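Local coordinates for Alpha/beta hydrolase (PDB 6TJ2), which probably hydrolyses methyl salicylate to salicylic acid as a secreted esterase, in the manner of tobacco salicylic acid binding protein 2, at residues E66-K69 and T73-T76; V90-I95 and E212-K217; A144-Q149 and K218-Q223. All blocks are in the same frame, centred on the assembly; numbering follows the deposited sequence.

How the contacts relate
All three contacts belong to one alpha/beta-hydrolase fold. Contact 1 lies at one border of the six-stranded parallel sheet, where helix 61-69 leads into the outermost strand 73-75. The chain runs on to helix 92-105, whose first turn forms half of contact 2; the centres of contacts 2 and 3 each lie about 28 Å from that of contact 1. Contacts 2 and 3, their centres about 12 Å apart, alternate along the chain: 90-95, 144-149, 212-217, 218-223. Asp-147 and Gly-148 bond to the backbone of 212-217, joining two loops, the start of helix 92-105 and the short helix 217-221. Contact 1 thus holds the sheet's border, while contacts 2 and 3 tie loops and helices together elsewhere.

Contact 1 (E66-K69 and T73-T76)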
# COMPACT_ATOMS: atom_id res chain seq x y z
N GLU A 66 12.74 19.82 14.89
CA GLU A 66 12.36 20.29 13.52
C GLU A 66 10.99 20.96 13.55
O GLU A 66 10.76 21.92 12.79
CB GLU A 66 12.46 19.15 12.51
CG GLU A 66 13.88 18.70 12.27
CD GLU A 66 14.81 19.74 11.69
OE1 GLU A 66 14.35 20.50 10.84
OE2 GLU A 66 16.01 19.70 12.05
N LEU A 67 10.03 20.46 14.32
CA LEU A 67 8.73 21.13 14.46
C LEU A 67 8.91 22.52 15.04
O LEU A 67 8.21 23.46 14.56
CB LEU A 67 7.79 20.30 15.33
CG LEU A 67 7.11 19.14 14.64
CD1 LEU A 67 6.47 18.22 15.70
CD2 LEU A 67 6.10 19.60 13.63
N ARG A 68 9.79 22.68 16.02
CA ARG A 68 9.99 24.01 16.64
C ARG A 68 10.60 24.97 15.61
O ARG A 68 10.24 26.15 15.61
CB ARG A 68 10.84 23.91 17.89
CG ARG A 68 10.15 23.21 19.04
CD ARG A 68 10.97 23.17 20.33
NE ARG A 68 10.38 22.24 21.29
CZ ARG A 68 10.81 21.05 21.59
NH1 ARG A 68 11.97 20.60 21.14
NH2 ARG A 68 10.09 20.26 22.37
N LYS A 69 11.46 24.48 14.73
CA LYS A 69 12.07 25.34 13.68
C LYS A 69 10.99 25.84 12.74
O LYS A 69 11.23 26.91 12.13
CB LYS A 69 13.15 24.60 12.91
CG LYS A 69 14.40 24.26 13.70
CD LYS A 69 15.34 23.43 12.85
CE LYS A 69 16.55 22.90 13.58
NZ LYS A 69 17.39 22.11 12.65
N THR A 73 4.85 24.94 18.66
CA THR A 73 5.13 24.68 20.07
C THR A 73 4.98 23.17 20.31
O THR A 73 4.02 22.59 19.81
CB THR A 73 4.20 25.48 20.97
OG1 THR A 73 4.43 26.86 20.67
CG2 THR A 73 4.47 25.25 22.43
N VAL A 74 5.97 22.57 20.94
CA VAL A 74 5.99 21.09 21.05
C VAL A 74 6.28 20.71 22.50
O VAL A 74 7.34 21.09 23.04
CB VAL A 74 7.01 20.45 20.11
CG1 VAL A 74 6.92 18.93 20.20
CG2 VAL A 74 6.85 20.92 18.68
N TYR A 75 5.40 19.95 23.10
CA TYR A 75 5.56 19.35 24.46
C TYR A 75 5.76 17.86 24.29
O TYR A 75 5.02 17.21 23.51
CB TYR A 75 4.35 19.64 25.33
CG TYR A 75 4.12 21.10 25.57
CD1 TYR A 75 3.20 21.81 24.82
CD2 TYR A 75 4.86 21.77 26.51
CE1 TYR A 75 3.01 23.17 24.99
CE2 TYR A 75 4.64 23.12 26.72
CZ TYR A 75 3.73 23.81 25.97
OH TYR A 75 3.53 25.17 26.19
N THR A 76 6.76 17.30 24.93
CA THR A 76 7.07 15.84 24.92
C THR A 76 7.12 15.31 26.35
O THR A 76 8.21 15.05 26.85
CB THR A 76 8.36 15.56 24.18
OG1 THR A 76 9.49 16.21 24.77
CG2 THR A 76 8.28 16.06 22.75
O HOH W 1 8.19 24.10 21.97
O HOH W 2 11.34 17.88 23.11
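Leu-67 and Val-74 meet inside a beta-alpha-beta unit of the alpha/beta-hydrolase fold, where helix 61-69 packs against the edge strand 73-75 that follows it after a short turn. The valine reaches back at the helix with CG2, which lies 3.5 Å from Leu-67 CB; the two side chains cross at about a right angle, and the leucine branch CD1 stands farther off, 4.0 Å from the same CG2. With CG1 of Val-74 anti to the backbone N (chi1 -176°), CG2 is left beside that N and directed at the helix. Leu-67 also rests on Phe-47 of strand 46-50 and on Ala-276 and Val-280 of helix 272-283, so this apolar pair is buried between the sheet and two helices.

The exposed side of the contact belongs to Arg-68. Its chain is extended from CG to NE and carries the guanidinium across the valine, with NH2 3.8 Å from Val-74 CB. NH2 donates a nearly straight bond of 2.9 Å (167°) to Val-74 O. The oxygen lies in the guanidinium plane, whereas the donor stands well above the carbonyl plane. Two waters in the guanidinium plane, one beside NE and one off NH2, extend the grip from Val-74 to Thr-76, just past the strand, and are likely to limit the group's rotation. Water 2 accepts from NH2 and is hydrogen-bonded to Thr-76 OG1. Water 1 takes two protons, one from Arg-68 NE at 3.0 Å and one from Val-74 N at 2.9 Å.

Contact 2 (V90-I95 and E212-K217); sequences VTHEQI and EKLDLK
His-92 and Glu-212 meet where helix 92-105 begins beside the loop that follows helix 208-211. The carboxylate oxygen OE1 of Glu-212 accepts from the His-92 backbone N at 2.7 Å, a fairly straight bond (164°) that uses the syn lone pair of the oxygen. The glutamate chain, extended beyond CG, brings OE1 to within 3.3 Å of His-92 CB as well. A carboxylate placed over first-turn N-H groups would be favoured by the positive end of the helix dipole.

The tightly packed part lies deeper. With CG of His-92 anti to its backbone N (chi1 -152°, well short of 180°), the imidazole turns inward, and Leu-214 covers one face: CD2 sits 3.8 Å from the ring centroid and only 11° off the ring normal, a CH-pi contact, while the leucine's other branch, CD1, approaches NE2. The ring is held from other directions too. NE2 is hydrogen-bonded to Ser-121 OG, and Phe-118 meets the imidazole with the ring planes steeply inclined.

On the looser side, the second carboxylate oxygen reaches the helix through a single water: water 3 donates to Glu-212 OE2 at 2.6 Å and accepts from Glu-93 N at 3.0 Å. Thr-91 meets OE1 of Glu-212 with its backbone C and with CB; its hydroxyl instead accepts from Gln-94 N at 3.1 Å. Gln-94 OE1 returns the bond in its own carbonyl plane, taking the proton of Thr-91 N at 2.9 Å. These reciprocal bonds are those of a capping box, here supplemented by a glutamate from a distant loop bound to the next N-H of the helix N-terminus.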
# COMPACT_ATOMS: atom_id res chain seq x y z
N VAL A 90 3.42 -0.39 36.94
CA VAL A 90 2.58 0.74 36.50
C VAL A 90 1.35 0.25 35.73
O VAL A 90 1.42 -0.77 35.02
CB VAL A 90 3.40 1.76 35.69
CG1 VAL A 90 3.70 1.22 34.30
CG2 VAL A 90 2.69 3.06 35.59
N THR A 91 0.23 0.97 35.93
CA THR A 91 -1.03 0.68 35.23
C THR A 91 -1.33 1.72 34.15
O THR A 91 -0.79 2.82 34.15
CB THR A 91 -2.20 0.61 36.19
OG1 THR A 91 -2.42 1.93 36.68
CG2 THR A 91 -1.91 -0.36 37.33
N HIS A 92 -2.25 1.36 33.28
CA HIS A 92 -2.70 2.32 32.23
C HIS A 92 -3.33 3.54 32.88
O HIS A 92 -3.12 4.69 32.40
CB HIS A 92 -3.70 1.63 31.25
CG HIS A 92 -3.67 2.27 29.89
ND1 HIS A 92 -4.32 3.43 29.63
CD2 HIS A 92 -3.06 1.85 28.78
CE1 HIS A 92 -4.17 3.71 28.35
NE2 HIS A 92 -3.34 2.80 27.79
N GLU A 93 -4.06 3.38 33.97
CA GLU A 93 -4.68 4.52 34.67
C GLU A 93 -3.59 5.45 35.19
O GLU A 93 -3.75 6.66 35.09
CB GLU A 93 -5.54 3.98 35.79
CG GLU A 93 -6.19 5.05 36.62
CD GLU A 93 -7.09 4.51 37.71
OE1 GLU A 93 -7.56 3.35 37.59
OE2 GLU A 93 -7.41 5.31 38.61
N GLN A 94 -2.52 4.92 35.74
CA GLN A 94 -1.44 5.76 36.29
C GLN A 94 -0.75 6.51 35.14
O GLN A 94 -0.40 7.69 35.28
CB GLN A 94 -0.42 4.93 37.07
CG GLN A 94 -0.94 4.46 38.43
CD GLN A 94 -0.01 3.44 39.04
OE1 GLN A 94 0.51 2.54 38.41
NE2 GLN A 94 0.23 3.61 40.34
N ILE A 95 -0.52 5.84 34.00
CA ILE A 95 0.09 6.53 32.82
C ILE A 95 -0.84 7.64 32.39
O ILE A 95 -0.38 8.81 32.18
CB ILE A 95 0.33 5.48 31.72
CG1 ILE A 95 1.48 4.57 32.10
CG2 ILE A 95 0.55 6.20 30.39
CD1 ILE A 95 1.69 3.40 31.17
N GLU A 212 -4.06 -4.63 29.72
CA GLU A 212 -5.31 -4.17 30.36
C GLU A 212 -6.37 -3.88 29.31
O GLU A 212 -6.12 -3.20 28.27
CB GLU A 212 -5.06 -2.94 31.23
CG GLU A 212 -4.27 -3.20 32.47
CD GLU A 212 -4.06 -1.92 33.25
OE1 GLU A 212 -3.12 -1.19 32.93
OE2 GLU A 212 -4.85 -1.69 34.20
N LYS A 213 -7.58 -4.35 29.56
CA LYS A 213 -8.77 -3.99 28.75
C LYS A 213 -9.14 -2.55 29.00
O LYS A 213 -9.17 -2.14 30.17
CB LYS A 213 -9.96 -4.86 29.14
CG LYS A 213 -9.70 -6.33 28.97
CD LYS A 213 -9.07 -6.79 27.70
CE LYS A 213 -9.46 -8.24 27.48
NZ LYS A 213 -8.59 -8.96 26.48
N LEU A 214 -9.34 -1.75 27.96
CA LEU A 214 -9.63 -0.33 28.13
C LEU A 214 -11.10 -0.01 27.94
O LEU A 214 -11.70 -0.46 26.98
CB LEU A 214 -8.74 0.44 27.16
CG LEU A 214 -7.25 0.16 27.30
CD1 LEU A 214 -6.50 0.89 26.23
CD2 LEU A 214 -6.74 0.60 28.67
N ASP A 215 -11.63 0.80 28.84
CA ASP A 215 -12.98 1.38 28.69
C ASP A 215 -12.86 2.65 27.84
O ASP A 215 -12.31 3.68 28.31
CB ASP A 215 -13.59 1.69 30.05
CG ASP A 215 -15.01 2.19 29.96
OD1 ASP A 215 -15.45 2.72 28.87
OD2 ASP A 215 -15.72 2.03 31.02
N LEU A 216 -13.33 2.56 26.60
CA LEU A 216 -13.14 3.62 25.59
C LEU A 216 -14.46 4.09 24.99
O LEU A 216 -14.46 4.75 23.98
CB LEU A 216 -12.19 3.10 24.51
CG LEU A 216 -10.81 2.70 24.94
CD1 LEU A 216 -10.08 2.05 23.81
CD2 LEU A 216 -10.05 3.93 25.43
N LYS A 217 -15.57 3.87 25.72
CA LYS A 217 -16.88 4.36 25.27
C LYS A 217 -16.85 5.88 25.09
O LYS A 217 -17.40 6.39 24.08
CB LYS A 217 -17.94 3.99 26.29
CG LYS A 217 -18.16 2.49 26.42
CD LYS A 217 -19.37 2.19 27.28
CE LYS A 217 -19.81 0.76 27.11
NZ LYS A 217 -18.77 -0.18 27.59
O HOH W 3 -5.36 0.81 34.71

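Contact 3 (A144-Q149 and K218-Q223); sequences APLDGQ and KFYSLQ
Pro-145 O is gripped by two side chains, the hydroxyl of Tyr-220 and the amide NE2 of Gln-124 on helix 119-129. Tyr-220 OH donates to Pro-145 O over 2.7 Å, coming from well above the carbonyl plane (50° out of it), while the oxygen lies at the edge of the tyrosine ring. With CG anti to its carbonyl carbon (chi1 -75°), Tyr-220 extends from helix 217-221 toward the loop 144-149. Leu-146 crosses it at about a right angle and lays CD2 3.9 Å from Tyr-220 CZ. Phe-219 covers one face of the tyrosine ring, its CD2 3.6 Å above the centre.

The loop carries its own brace, a type II turn, Leu-146 to Gln-149, closed by Gln-149 N to Leu-146 O at 3.1 Å; Gln-149 OE1 also accepts from Leu-146 N at 2.9 Å. A phenylalanine in place of Tyr-220 would probably cost Pro-145 O its bond from the tyrosine hydroxyl, leaving the loop less firmly tied to the helix. Asp-147 adds a second tie, bonding to Leu-216 N and forming a salt bridge with Lys-217. The neutral hydroxyl thus ties the loop to this short helix's last turn, and the carboxylate of Asp-147 to the residues leading into it.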
# COMPACT_ATOMS: atom_id res chain seq x y z
N ALA A 144 -5.20 1.78 18.10
CA ALA A 144 -6.49 2.40 18.47
C ALA A 144 -7.42 1.28 18.90
O ALA A 144 -8.33 0.93 18.14
CB ALA A 144 -6.99 3.20 17.29
N PRO A 145 -7.20 0.66 20.06
CA PRO A 145 -8.10 -0.41 20.48
C PRO A 145 -9.54 0.10 20.47
O PRO A 145 -9.84 1.26 20.74
CB PRO A 145 -7.66 -0.76 21.90
CG PRO A 145 -6.22 -0.29 21.92
CD PRO A 145 -6.14 0.95 21.05
N LEU A 146 -10.45 -0.85 20.20
CA LEU A 146 -11.88 -0.59 20.45
C LEU A 146 -12.17 -0.74 21.95
O LEU A 146 -11.38 -1.38 22.67
CB LEU A 146 -12.71 -1.60 19.64
CG LEU A 146 -12.51 -1.55 18.12
CD1 LEU A 146 -13.37 -2.62 17.40
CD2 LEU A 146 -12.83 -0.19 17.58
N ASP A 147 -13.37 -0.30 22.34
CA ASP A 147 -13.85 -0.48 23.72
C ASP A 147 -13.75 -1.95 24.14
O ASP A 147 -14.14 -2.84 23.35
CB ASP A 147 -15.27 0.06 23.84
CG ASP A 147 -15.77 -0.11 25.26
OD1 ASP A 147 -15.08 0.28 26.21
OD2 ASP A 147 -16.87 -0.70 25.41
N GLY A 148 -13.24 -2.18 25.34
CA GLY A 148 -13.09 -3.53 25.91
C GLY A 148 -11.89 -4.30 25.44
O GLY A 148 -11.70 -5.48 25.79
N GLN A 149 -11.04 -3.74 24.58
CA GLN A 149 -9.83 -4.39 24.08
C GLN A 149 -8.58 -3.80 24.73
O GLN A 149 -8.60 -2.68 25.24
CB GLN A 149 -9.69 -4.18 22.56
CG GLN A 149 -10.86 -4.71 21.74
CD GLN A 149 -10.66 -4.48 20.27
OE1 GLN A 149 -9.80 -3.70 19.81
NE2 GLN A 149 -11.48 -5.16 19.44
N LYS A 218 -16.25 6.60 26.05
CA LYS A 218 -16.22 8.07 25.96
C LYS A 218 -15.44 8.46 24.70
O LYS A 218 -15.89 9.32 23.95
CB LYS A 218 -15.74 8.73 27.25
CG LYS A 218 -15.63 10.23 27.12
CD LYS A 218 -15.68 10.98 28.44
CE LYS A 218 -15.85 12.48 28.27
NZ LYS A 218 -17.13 12.79 27.59
N PHE A 219 -14.25 7.88 24.50
CA PHE A 219 -13.42 8.22 23.32
C PHE A 219 -14.22 8.09 22.03
O PHE A 219 -14.17 8.98 21.17
CB PHE A 219 -12.18 7.35 23.25
CG PHE A 219 -11.41 7.55 21.97
CD1 PHE A 219 -10.63 8.67 21.80
CD2 PHE A 219 -11.56 6.69 20.90
CE1 PHE A 219 -10.02 8.91 20.59
CE2 PHE A 219 -10.92 6.93 19.69
CZ PHE A 219 -10.14 8.03 19.54
N TYR A 220 -14.94 6.98 21.90
CA TYR A 220 -15.69 6.69 20.65
C TYR A 220 -16.97 7.52 20.57
O TYR A 220 -17.50 7.54 19.45
CB TYR A 220 -15.95 5.19 20.50
CG TYR A 220 -14.69 4.48 20.07
CD1 TYR A 220 -14.17 4.69 18.80
CD2 TYR A 220 -13.94 3.73 20.93
CE1 TYR A 220 -12.99 4.08 18.39
CE2 TYR A 220 -12.74 3.15 20.57
CZ TYR A 220 -12.25 3.32 19.28
OH TYR A 220 -11.07 2.79 18.86
N SER A 221 -17.35 8.31 21.57
CA SER A 221 -18.47 9.28 21.45
C SER A 221 -17.96 10.69 21.16
O SER A 221 -18.78 11.52 20.77
CB SER A 221 -19.26 9.26 22.73
OG SER A 221 -18.56 9.97 23.75
N LEU A 222 -16.66 10.95 21.28
CA LEU A 222 -16.08 12.31 21.13
C LEU A 222 -16.22 12.79 19.69
O LEU A 222 -16.07 11.96 18.79
CB LEU A 222 -14.60 12.30 21.50
CG LEU A 222 -14.27 12.04 22.96
CD1 LEU A 222 -12.76 12.15 23.21
CD2 LEU A 222 -15.05 12.96 23.88
N GLN A 223 -16.48 14.09 19.51
CA GLN A 223 -16.65 14.70 18.17
C GLN A 223 -15.33 15.33 17.67
O GLN A 223 -15.30 16.00 16.61
CB GLN A 223 -17.84 15.67 18.26
CG GLN A 223 -19.15 14.93 18.47
CD GLN A 223 -19.37 13.98 17.31
OE1 GLN A 223 -19.24 12.76 17.44
NE2 GLN A 223 -19.63 14.55 16.15